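Local coordinates for DUF7790 domain-containing protein (Leptospira interrogans serogroup Icterohaemorrhagiae serovar copenhageni, PDB 6ULO), which is of unknown function but has a Rossmann-like alpha/beta fold, consistent with, though not proof of, nucleotide or cofactor binding, at residues A[74-79]-A[85-90]; A[102-107]-A[184-189]; A[251-256]-A[301-306]. All coordinates share one frame; numbering follows the deposited sequence.

Contact 1: residues A[74-79]-A[85-90]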
loop_
_atom_site.group_PDB
_atom_site.type_symbol
_atom_site.label_atom_id
_atom_site.label_comp_id
_atom_site.label_asym_id
_atom_site.label_seq_id
_atom_site.Cartn_x
_atom_site.Cartn_y
_atom_site.Cartn_z
ATOM N N GLN A 74 6.025 0.784 0.320
ATOM C CA GLN A 74 5.747 0.135 1.600
ATOM C C GLN A 74 4.650 -0.913 1.464
ATOM O O GLN A 74 4.592 -1.871 2.241
ATOM C CB GLN A 74 5.415 1.152 2.694
ATOM C CG GLN A 74 4.043 1.806 2.586
ATOM C CD GLN A 74 4.018 3.065 1.767
ATOM O OE1 GLN A 74 4.612 3.148 0.695
ATOM N NE2 GLN A 74 3.277 4.068 2.235
ATOM N N ASN A 75 3.761 -0.756 0.469
ATOM C CA ASN A 75 2.727 -1.756 0.217
ATOM C C ASN A 75 3.320 -3.079 -0.231
ATOM O O ASN A 75 2.765 -4.139 0.075
ATOM C CB ASN A 75 1.784 -1.236 -0.856
ATOM C CG ASN A 75 0.974 -0.059 -0.338
ATOM O OD1 ASN A 75 0.090 -0.230 0.502
ATOM N ND2 ASN A 75 1.263 1.133 -0.835
ATOM N N LEU A 76 4.402 -3.024 -1.006
ATOM C CA LEU A 76 5.056 -4.252 -1.444
ATOM C C LEU A 76 5.710 -4.952 -0.256
ATOM O O LEU A 76 5.688 -6.183 -0.157
ATOM C CB LEU A 76 6.049 -3.945 -2.565
ATOM C CG LEU A 76 5.416 -3.175 -3.726
ATOM C CD1 LEU A 76 6.462 -2.929 -4.792
ATOM C CD2 LEU A 76 4.229 -3.878 -4.360
ATOM N N THR A 77 6.286 -4.178 0.679
ATOM C CA THR A 77 6.803 -4.781 1.900
ATOM C C THR A 77 5.709 -5.552 2.631
ATOM O O THR A 77 5.899 -6.728 2.999
ATOM C CB THR A 77 7.388 -3.697 2.790
ATOM O OG1 THR A 77 8.512 -3.150 2.099
ATOM C CG2 THR A 77 7.838 -4.242 4.147
ATOM N N ILE A 78 4.557 -4.907 2.862
ATOM C CA ILE A 78 3.540 -5.556 3.678
ATOM C C ILE A 78 2.934 -6.738 2.925
ATOM O O ILE A 78 2.679 -7.804 3.506
ATOM C CB ILE A 78 2.470 -4.533 4.086
ATOM C CG1 ILE A 78 3.086 -3.365 4.862
ATOM C CG2 ILE A 78 1.351 -5.198 4.851
ATOM C CD1 ILE A 78 2.111 -2.187 5.114
ATOM N N ALA A 79 2.699 -6.569 1.609
ATOM C CA ALA A 79 2.106 -7.639 0.800
ATOM C C ALA A 79 3.009 -8.864 0.732
ATOM O O ALA A 79 2.514 -10.000 0.684
ATOM C CB ALA A 79 1.809 -7.140 -0.607
ATOM N N ASP A 85 -2.306 -12.427 -2.701
ATOM C CA ASP A 85 -2.462 -13.044 -4.017
ATOM C C ASP A 85 -2.421 -12.018 -5.147
ATOM O O ASP A 85 -1.981 -12.334 -6.252
ATOM C CB ASP A 85 -3.809 -13.753 -4.110
ATOM C CG ASP A 85 -3.978 -14.847 -3.104
ATOM O OD1 ASP A 85 -3.013 -15.593 -2.886
ATOM O OD2 ASP A 85 -5.124 -14.994 -2.588
ATOM N N PHE A 86 -2.915 -10.807 -4.899
ATOM C CA PHE A 86 -2.971 -9.719 -5.867
ATOM C C PHE A 86 -2.841 -8.437 -5.071
ATOM O O PHE A 86 -3.197 -8.407 -3.890
ATOM C CB PHE A 86 -4.310 -9.688 -6.628
ATOM C CG PHE A 86 -4.656 -10.982 -7.326
ATOM C CD1 PHE A 86 -4.175 -11.234 -8.608
ATOM C CD2 PHE A 86 -5.416 -11.957 -6.705
ATOM C CE1 PHE A 86 -4.444 -12.423 -9.263
ATOM C CE2 PHE A 86 -5.706 -13.159 -7.363
ATOM C CZ PHE A 86 -5.198 -13.390 -8.643
ATOM N N ILE A 87 -2.298 -7.402 -5.705
ATOM C CA ILE A 87 -2.043 -6.126 -5.041
ATOM C C ILE A 87 -2.648 -4.993 -5.861
ATOM O O ILE A 87 -2.173 -4.720 -6.973
ATOM C CB ILE A 87 -0.540 -5.871 -4.853
ATOM C CG1 ILE A 87 0.136 -7.004 -4.096
ATOM C CG2 ILE A 87 -0.322 -4.513 -4.176
ATOM C CD1 ILE A 87 1.647 -6.876 -4.019
ATOM N N TYR A 88 -3.661 -4.314 -5.307
ATOM C CA TYR A 88 -4.114 -3.036 -5.852
ATOM C C TYR A 88 -3.392 -1.886 -5.139
ATOM O O TYR A 88 -3.443 -1.776 -3.911
ATOM C CB TYR A 88 -5.617 -2.864 -5.642
ATOM C CG TYR A 88 -6.477 -3.482 -6.721
ATOM C CD1 TYR A 88 -6.341 -3.114 -8.058
ATOM C CD2 TYR A 88 -7.538 -4.327 -6.380
ATOM C CE1 TYR A 88 -7.209 -3.631 -9.055
ATOM C CE2 TYR A 88 -8.421 -4.822 -7.353
ATOM C CZ TYR A 88 -8.239 -4.456 -8.670
ATOM O OH TYR A 88 -9.112 -4.942 -9.588
ATOM N N LEU A 89 -2.741 -1.035 -5.901
ATOM C CA LEU A 89 -2.115 0.181 -5.382
ATOM C C LEU A 89 -3.004 1.310 -5.854
ATOM O O LEU A 89 -2.904 1.756 -6.999
ATOM C CB LEU A 89 -0.680 0.315 -5.885
ATOM C CG LEU A 89 0.218 -0.871 -5.515
ATOM C CD1 LEU A 89 1.563 -0.688 -6.154
ATOM C CD2 LEU A 89 0.386 -0.958 -4.010
ATOM N N MET A 90 -3.908 1.749 -4.990
ATOM C CA MET A 90 -4.900 2.757 -5.349
ATOM C C MET A 90 -4.496 4.077 -4.712
ATOM O O MET A 90 -4.433 4.167 -3.481
ATOM C CB MET A 90 -6.302 2.375 -4.850
ATOM C CG MET A 90 -7.330 3.408 -5.277
ATOM S SD MET A 90 -8.988 3.176 -4.520
ATOM C CE MET A 90 -8.695 3.920 -2.930
#
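Within the first beta-alpha-beta unit of a Rossmann-like sheet, N75, L76 and A79 of helix 74-82 lie over I87 and L89 of the strand that follows, 86-91. The two short axes come within 10.0 Å and run nearly antiparallel, at 155°, as expected when a helix returns across the sheet between two parallel strands. A79 fits where the layers approach most closely: it has only a methyl group to accommodate, and even so its CB sits 3.4 Å from I87 CD1, tighter than ordinary van der Waals contact. I87 reaches this spot with CG1 anti to the carbonyl carbon (chi1 -56°) and the chain extended at chi2 (174°). Its CD1 also meets L76 CD2 at 4.0 Å, the two branched chains crossing at about a right angle. One turn before A79, N75 and L89 slide past each other in opposite directions, with N75 CB 3.5 Å from L89 CD2. The amide of this buried asparagine is gripped elsewhere: OD1 bonds to the hydroxyl of Y67, and ND2 to the carbonyls of V70 and S72. With the amide so tied, the CB-CG part of N75 lies against the L89 methyl. Y67 also touches A79 and I87 from the neighbouring strand 66-69, while on the other flank of strand 86-91, I191 of strand 191-195 packs on L89.

Contact 2: residues A[102-107]-A[184-189]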
loop_
_atom_site.group_PDB
_atom_site.type_symbol
_atom_site.label_atom_id
_atom_site.label_comp_id
_atom_site.label_asym_id
_atom_site.label_seq_id
_atom_site.Cartn_x
_atom_site.Cartn_y
_atom_site.Cartn_z
ATOM N N ILE A 102 6.300 2.655 -12.724
ATOM C CA ILE A 102 7.733 2.505 -12.968
ATOM C C ILE A 102 8.316 1.396 -12.106
ATOM O O ILE A 102 9.066 0.549 -12.593
ATOM C CB ILE A 102 8.459 3.843 -12.740
ATOM C CG1 ILE A 102 7.960 4.888 -13.741
ATOM C CG2 ILE A 102 9.976 3.635 -12.825
ATOM C CD1 ILE A 102 8.396 6.308 -13.391
ATOM N N THR A 103 7.985 1.384 -10.813
ATOM C CA THR A 103 8.503 0.339 -9.932
ATOM C C THR A 103 8.153 -1.056 -10.455
ATOM O O THR A 103 9.002 -1.966 -10.431
ATOM C CB THR A 103 7.954 0.583 -8.531
ATOM O OG1 THR A 103 8.707 1.635 -7.962
ATOM C CG2 THR A 103 7.987 -0.663 -7.621
ATOM N N ILE A 104 6.920 -1.243 -10.949
ATOM C CA ILE A 104 6.536 -2.556 -11.452
ATOM C C ILE A 104 7.362 -2.941 -12.676
ATOM O O ILE A 104 7.802 -4.091 -12.810
ATOM C CB ILE A 104 5.017 -2.561 -11.731
ATOM C CG1 ILE A 104 4.267 -2.435 -10.402
ATOM C CG2 ILE A 104 4.593 -3.802 -12.533
ATOM C CD1 ILE A 104 2.823 -1.987 -10.542
ATOM N N LEU A 105 7.571 -1.998 -13.594
ATOM C CA LEU A 105 8.422 -2.264 -14.753
ATOM C C LEU A 105 9.823 -2.650 -14.307
ATOM O O LEU A 105 10.408 -3.621 -14.817
ATOM C CB LEU A 105 8.451 -1.017 -15.623
ATOM C CG LEU A 105 9.405 -1.018 -16.813
ATOM C CD1 LEU A 105 9.076 -2.101 -17.852
ATOM C CD2 LEU A 105 9.400 0.398 -17.465
ATOM N N PHE A 106 10.371 -1.918 -13.319
ATOM C CA PHE A 106 11.723 -2.248 -12.847
ATOM C C PHE A 106 11.759 -3.627 -12.195
ATOM O O PHE A 106 12.702 -4.389 -12.414
ATOM C CB PHE A 106 12.239 -1.211 -11.866
ATOM C CG PHE A 106 12.515 0.151 -12.440
ATOM C CD1 PHE A 106 12.492 0.407 -13.806
ATOM C CD2 PHE A 106 12.830 1.203 -11.560
ATOM C CE1 PHE A 106 12.775 1.673 -14.283
ATOM C CE2 PHE A 106 13.116 2.470 -12.023
ATOM C CZ PHE A 106 13.103 2.705 -13.406
ATOM N N LEU A 107 10.733 -3.986 -11.426
ATOM C CA LEU A 107 10.669 -5.328 -10.845
ATOM C C LEU A 107 10.668 -6.394 -11.929
ATOM O O LEU A 107 11.392 -7.389 -11.834
ATOM C CB LEU A 107 9.406 -5.491 -9.987
ATOM C CG LEU A 107 9.432 -4.740 -8.651
ATOM C CD1 LEU A 107 8.001 -4.674 -8.085
ATOM C CD2 LEU A 107 10.381 -5.450 -7.668
ATOM N N LYS A 184 7.518 -11.964 -8.785
ATOM C CA LYS A 184 6.616 -12.910 -9.428
ATOM C C LYS A 184 5.247 -12.279 -9.669
ATOM O O LYS A 184 4.704 -12.344 -10.784
ATOM C CB LYS A 184 6.488 -14.165 -8.575
ATOM C CG LYS A 184 5.570 -15.205 -9.215
ATOM C CD LYS A 184 5.370 -16.393 -8.323
ATOM C CE LYS A 184 4.548 -17.480 -8.957
ATOM N NZ LYS A 184 3.970 -18.347 -7.906
ATOM N N LEU A 185 4.692 -11.607 -8.656
ATOM C CA LEU A 185 3.436 -10.878 -8.856
ATOM C C LEU A 185 3.571 -9.836 -9.957
ATOM O O LEU A 185 2.655 -9.668 -10.773
ATOM C CB LEU A 185 2.985 -10.215 -7.558
ATOM C CG LEU A 185 2.682 -11.147 -6.387
ATOM C CD1 LEU A 185 2.197 -10.306 -5.172
ATOM C CD2 LEU A 185 1.629 -12.210 -6.770
ATOM N N ALA A 186 4.695 -9.103 -9.985
ATOM C CA ALA A 186 4.871 -8.068 -10.998
ATOM C C ALA A 186 4.840 -8.672 -12.388
ATOM O O ALA A 186 4.160 -8.159 -13.280
ATOM C CB ALA A 186 6.157 -7.288 -10.764
ATOM N N ILE A 187 5.601 -9.755 -12.589
ATOM C CA ILE A 187 5.664 -10.425 -13.883
ATOM C C ILE A 187 4.279 -10.902 -14.314
ATOM O O ILE A 187 3.941 -10.862 -15.504
ATOM C CB ILE A 187 6.683 -11.581 -13.808
ATOM C CG1 ILE A 187 8.080 -11.008 -13.783
ATOM C CG2 ILE A 187 6.522 -12.532 -15.015
ATOM C CD1 ILE A 187 9.162 -12.051 -13.485
ATOM N N GLU A 188 3.476 -11.377 -13.377
ATOM C CA GLU A 188 2.170 -11.947 -13.658
ATOM C C GLU A 188 1.082 -10.909 -13.841
ATOM O O GLU A 188 -0.062 -11.291 -14.088
ATOM C CB GLU A 188 1.812 -12.941 -12.537
ATOM C CG GLU A 188 2.700 -14.166 -12.619
ATOM C CD GLU A 188 2.559 -15.152 -11.479
ATOM O OE1 GLU A 188 1.990 -14.820 -10.420
ATOM O OE2 GLU A 188 3.091 -16.280 -11.638
ATOM N N GLY A 189 1.391 -9.620 -13.733
ATOM C CA GLY A 189 0.380 -8.603 -13.884
ATOM C C GLY A 189 -0.502 -8.449 -12.669
ATOM O O GLY A 189 -1.585 -7.852 -12.750
#
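A186 directs its methyl group at helix 94-109, where I104 and L107, three residues apart, receive it. The nearest atom is L107 CB, 3.8 Å from A186 CB; with CG of L107 anti to its carbonyl carbon (chi1 -73°), L107 CD1 also comes within 4.2 Å of A186 CB. I104 contributes both backbone and side chain: its carbonyl O is 4.1 Å and its CG2 4.2 Å from A186 CB. So small a residue lets the backbones come close, the CA atoms of I104 and A186 being 5.8 Å apart, whereas the branched I104 and L107 supply the apolar surface around the methyl. Through this alanine helices 94-109 and 176-187 pack on each other, and both rest on strand 191-195, an edge strand of the Rossmann-like sheet, whose I191 touches I104 and A186. No hydrogen bond joins the two segments, but residues just beyond them add polar ties: R183 NE bonds to the carbonyl of L107, and Q108 NE2 to that of A186. Helix 176-187 finishes here in a Schellman motif. G189 takes a positive phi of 77°, easily tolerated by glycine, and its N lies 3.2 Å from A186 O, which thus accepts two donors. E188 of this turn forms a salt bridge with K190. Behind helix 94-109, F116 of helix 113-120 packs on L107, while W120 bonds to T103 OG1 and meets the ring of F106 edge-to-face.

Contact 3: residues A[251-256]-A[301-306]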
loop_
_atom_site.group_PDB
_atom_site.type_symbol
_atom_site.label_atom_id
_atom_site.label_comp_id
_atom_site.label_asym_id
_atom_site.label_seq_id
_atom_site.Cartn_x
_atom_site.Cartn_y
_atom_site.Cartn_z
ATOM N N VAL A 251 -7.298 -3.968 8.488
ATOM C CA VAL A 251 -6.877 -2.599 8.206
ATOM C C VAL A 251 -5.502 -2.381 8.807
ATOM O O VAL A 251 -5.260 -2.776 9.955
ATOM C CB VAL A 251 -7.854 -1.596 8.852
ATOM C CG1 VAL A 251 -7.357 -0.163 8.694
ATOM C CG2 VAL A 251 -9.290 -1.753 8.330
ATOM N N VAL A 252 -4.625 -1.699 8.081
ATOM C CA VAL A 252 -3.379 -1.175 8.606
ATOM C C VAL A 252 -3.400 0.341 8.452
ATOM O O VAL A 252 -3.666 0.861 7.364
ATOM C CB VAL A 252 -2.180 -1.767 7.847
ATOM C CG1 VAL A 252 -0.859 -1.113 8.340
ATOM C CG2 VAL A 252 -2.167 -3.282 7.943
ATOM N N ARG A 253 -3.082 1.066 9.533
ATOM C CA ARG A 253 -3.033 2.524 9.485
ATOM C C ARG A 253 -1.948 2.999 10.444
ATOM O O ARG A 253 -1.432 2.240 11.280
ATOM C CB ARG A 253 -4.385 3.164 9.887
ATOM C CG ARG A 253 -4.762 2.907 11.340
ATOM C CD ARG A 253 -5.938 3.722 11.808
ATOM N NE ARG A 253 -7.180 3.412 11.101
ATOM C CZ ARG A 253 -8.066 2.489 11.466
ATOM N NH1 ARG A 253 -7.847 1.707 12.514
ATOM N NH2 ARG A 253 -9.199 2.338 10.760
ATOM N N THR A 254 -1.640 4.281 10.328
ATOM C CA THR A 254 -0.825 4.964 11.323
ATOM C C THR A 254 -1.543 6.236 11.755
ATOM O O THR A 254 -2.431 6.752 11.058
ATOM C CB THR A 254 0.539 5.351 10.733
ATOM O OG1 THR A 254 0.356 6.054 9.495
ATOM C CG2 THR A 254 1.374 4.130 10.505
ATOM N N ILE A 255 -1.158 6.728 12.938
ATOM C CA ILE A 255 -1.598 8.029 13.427
ATOM C C ILE A 255 -0.398 8.790 13.972
ATOM O O ILE A 255 0.681 8.241 14.201
ATOM C CB ILE A 255 -2.718 7.971 14.488
ATOM C CG1 ILE A 255 -2.248 7.222 15.744
ATOM C CG2 ILE A 255 -4.060 7.475 13.846
ATOM C CD1 ILE A 255 -3.150 7.531 16.968
ATOM N N SER A 256 -0.619 10.089 14.190
ATOM C CA SER A 256 0.471 10.943 14.647
ATOM C C SER A 256 0.022 11.967 15.675
ATOM O O SER A 256 0.754 12.926 15.920
ATOM C CB SER A 256 1.135 11.627 13.437
ATOM O OG SER A 256 0.215 12.454 12.734
ATOM N N GLN A 301 -10.729 8.620 17.079
ATOM C CA GLN A 301 -11.794 8.225 17.991
ATOM C C GLN A 301 -12.008 6.713 17.989
ATOM O O GLN A 301 -12.250 6.109 19.035
ATOM C CB GLN A 301 -13.080 8.968 17.633
ATOM C CG GLN A 301 -14.255 8.561 18.518
ATOM C CD GLN A 301 -15.534 9.312 18.203
ATOM O OE1 GLN A 301 -15.580 10.157 17.308
ATOM N NE2 GLN A 301 -16.590 8.995 18.940
ATOM N N VAL A 302 -11.925 6.078 16.816
ATOM C CA VAL A 302 -11.967 4.615 16.745
ATOM C C VAL A 302 -10.914 3.998 17.664
ATOM O O VAL A 302 -11.175 3.028 18.390
ATOM C CB VAL A 302 -11.789 4.170 15.278
ATOM C CG1 VAL A 302 -11.627 2.648 15.168
ATOM C CG2 VAL A 302 -12.975 4.653 14.435
ATOM N N MET A 303 -9.705 4.549 17.629
ATOM C CA MET A 303 -8.616 4.014 18.450
ATOM C C MET A 303 -8.786 4.358 19.937
ATOM O O MET A 303 -8.512 3.514 20.787
ATOM C CB MET A 303 -7.279 4.523 17.920
ATOM C CG MET A 303 -6.965 3.943 16.549
ATOM S SD MET A 303 -5.459 4.612 15.821
ATOM C CE MET A 303 -4.256 4.108 17.068
ATOM N N VAL A 304 -9.231 5.581 20.264
ATOM C CA VAL A 304 -9.455 5.963 21.662
ATOM C C VAL A 304 -10.463 5.027 22.305
ATOM O O VAL A 304 -10.267 4.554 23.430
ATOM C CB VAL A 304 -9.920 7.427 21.749
ATOM C CG1 VAL A 304 -10.482 7.735 23.157
ATOM C CG2 VAL A 304 -8.768 8.370 21.434
ATOM N N GLU A 305 -11.567 4.753 21.601
ATOM C CA GLU A 305 -12.678 3.983 22.148
ATOM C C GLU A 305 -12.516 2.487 21.951
ATOM O O GLU A 305 -13.095 1.704 22.713
ATOM C CB GLU A 305 -13.983 4.412 21.478
ATOM C CG GLU A 305 -14.361 5.848 21.782
ATOM C CD GLU A 305 -15.735 6.223 21.268
ATOM O OE1 GLU A 305 -16.475 5.341 20.779
ATOM O OE2 GLU A 305 -16.060 7.423 21.343
ATOM N N GLY A 306 -11.761 2.069 20.945
ATOM C CA GLY A 306 -11.739 0.663 20.616
ATOM C C GLY A 306 -10.389 -0.015 20.693
ATOM O O GLY A 306 -10.306 -1.233 20.511
#
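Strand 249-255 and helix 299-306 stand well apart at this point, with the CA atoms of I255 and M303, the nearest across the segments, separated by 9.5 Å, so the gap must be bridged by long side chains. M303 does most of this work. Its chain extends through chi2 (175°) and then bends at chi3 (60°), bringing both sulfur and terminal methyl against the strand. I255 reaches out to meet it tip to tip: I255 CD1 lies 3.6 Å from M303 CE, and I255 CG2 lies 3.7 Å from M303 SD. A flexible thioether suits this place because it can shape itself to the beta-branched isoleucine while remaining apolar. Two residues earlier on the same face of the strand, R253 slides past M303 in the opposite direction, and its CD comes 4.1 Å from M303 SD. Thus the aliphatic part of the arginine joins the apolar contact while its charged end is satisfied elsewhere: NE forms a salt bridge with E227, NH1 bonds to Q281, and the guanidinium makes a cation-pi interaction with F286. Within the helix, Q301 NE2 donates to E305 OE2 at 2.9 Å, meeting it from above the carboxylate plane; E305 OE1 has a second partner in K294. Helix 299-306 lies against the later, mixed half of the sheet. There strand 277-282 pairs antiparallel with strand 249-255, the backbone of C279 hydrogen-bonding to that of R253, and M303 touches C279, while W289 of helix 283-291 packs on V302 and E305 of helix 299-306.

In the fold
From the N terminus the three contacts follow in series; none nests within or crosses another. Contact 1 closes a short loop, with five residues between its segments, inside one beta-alpha-beta unit. Contact 2 spans 76 residues, mostly helical, and brings helix 176-187 back to helix 94-109, which directly follows strand 86-91. The first two contacts share a core: L76 packs on T103 and L107, and I87 on L185. Contact 3 closes a later loop of 44 residues, attaching helix 299-306 to the other half of the sheet. It lies across the chain's centre from contact 2, their centres about 32 Å apart, while contacts 1 and 3 are related through the common sheet.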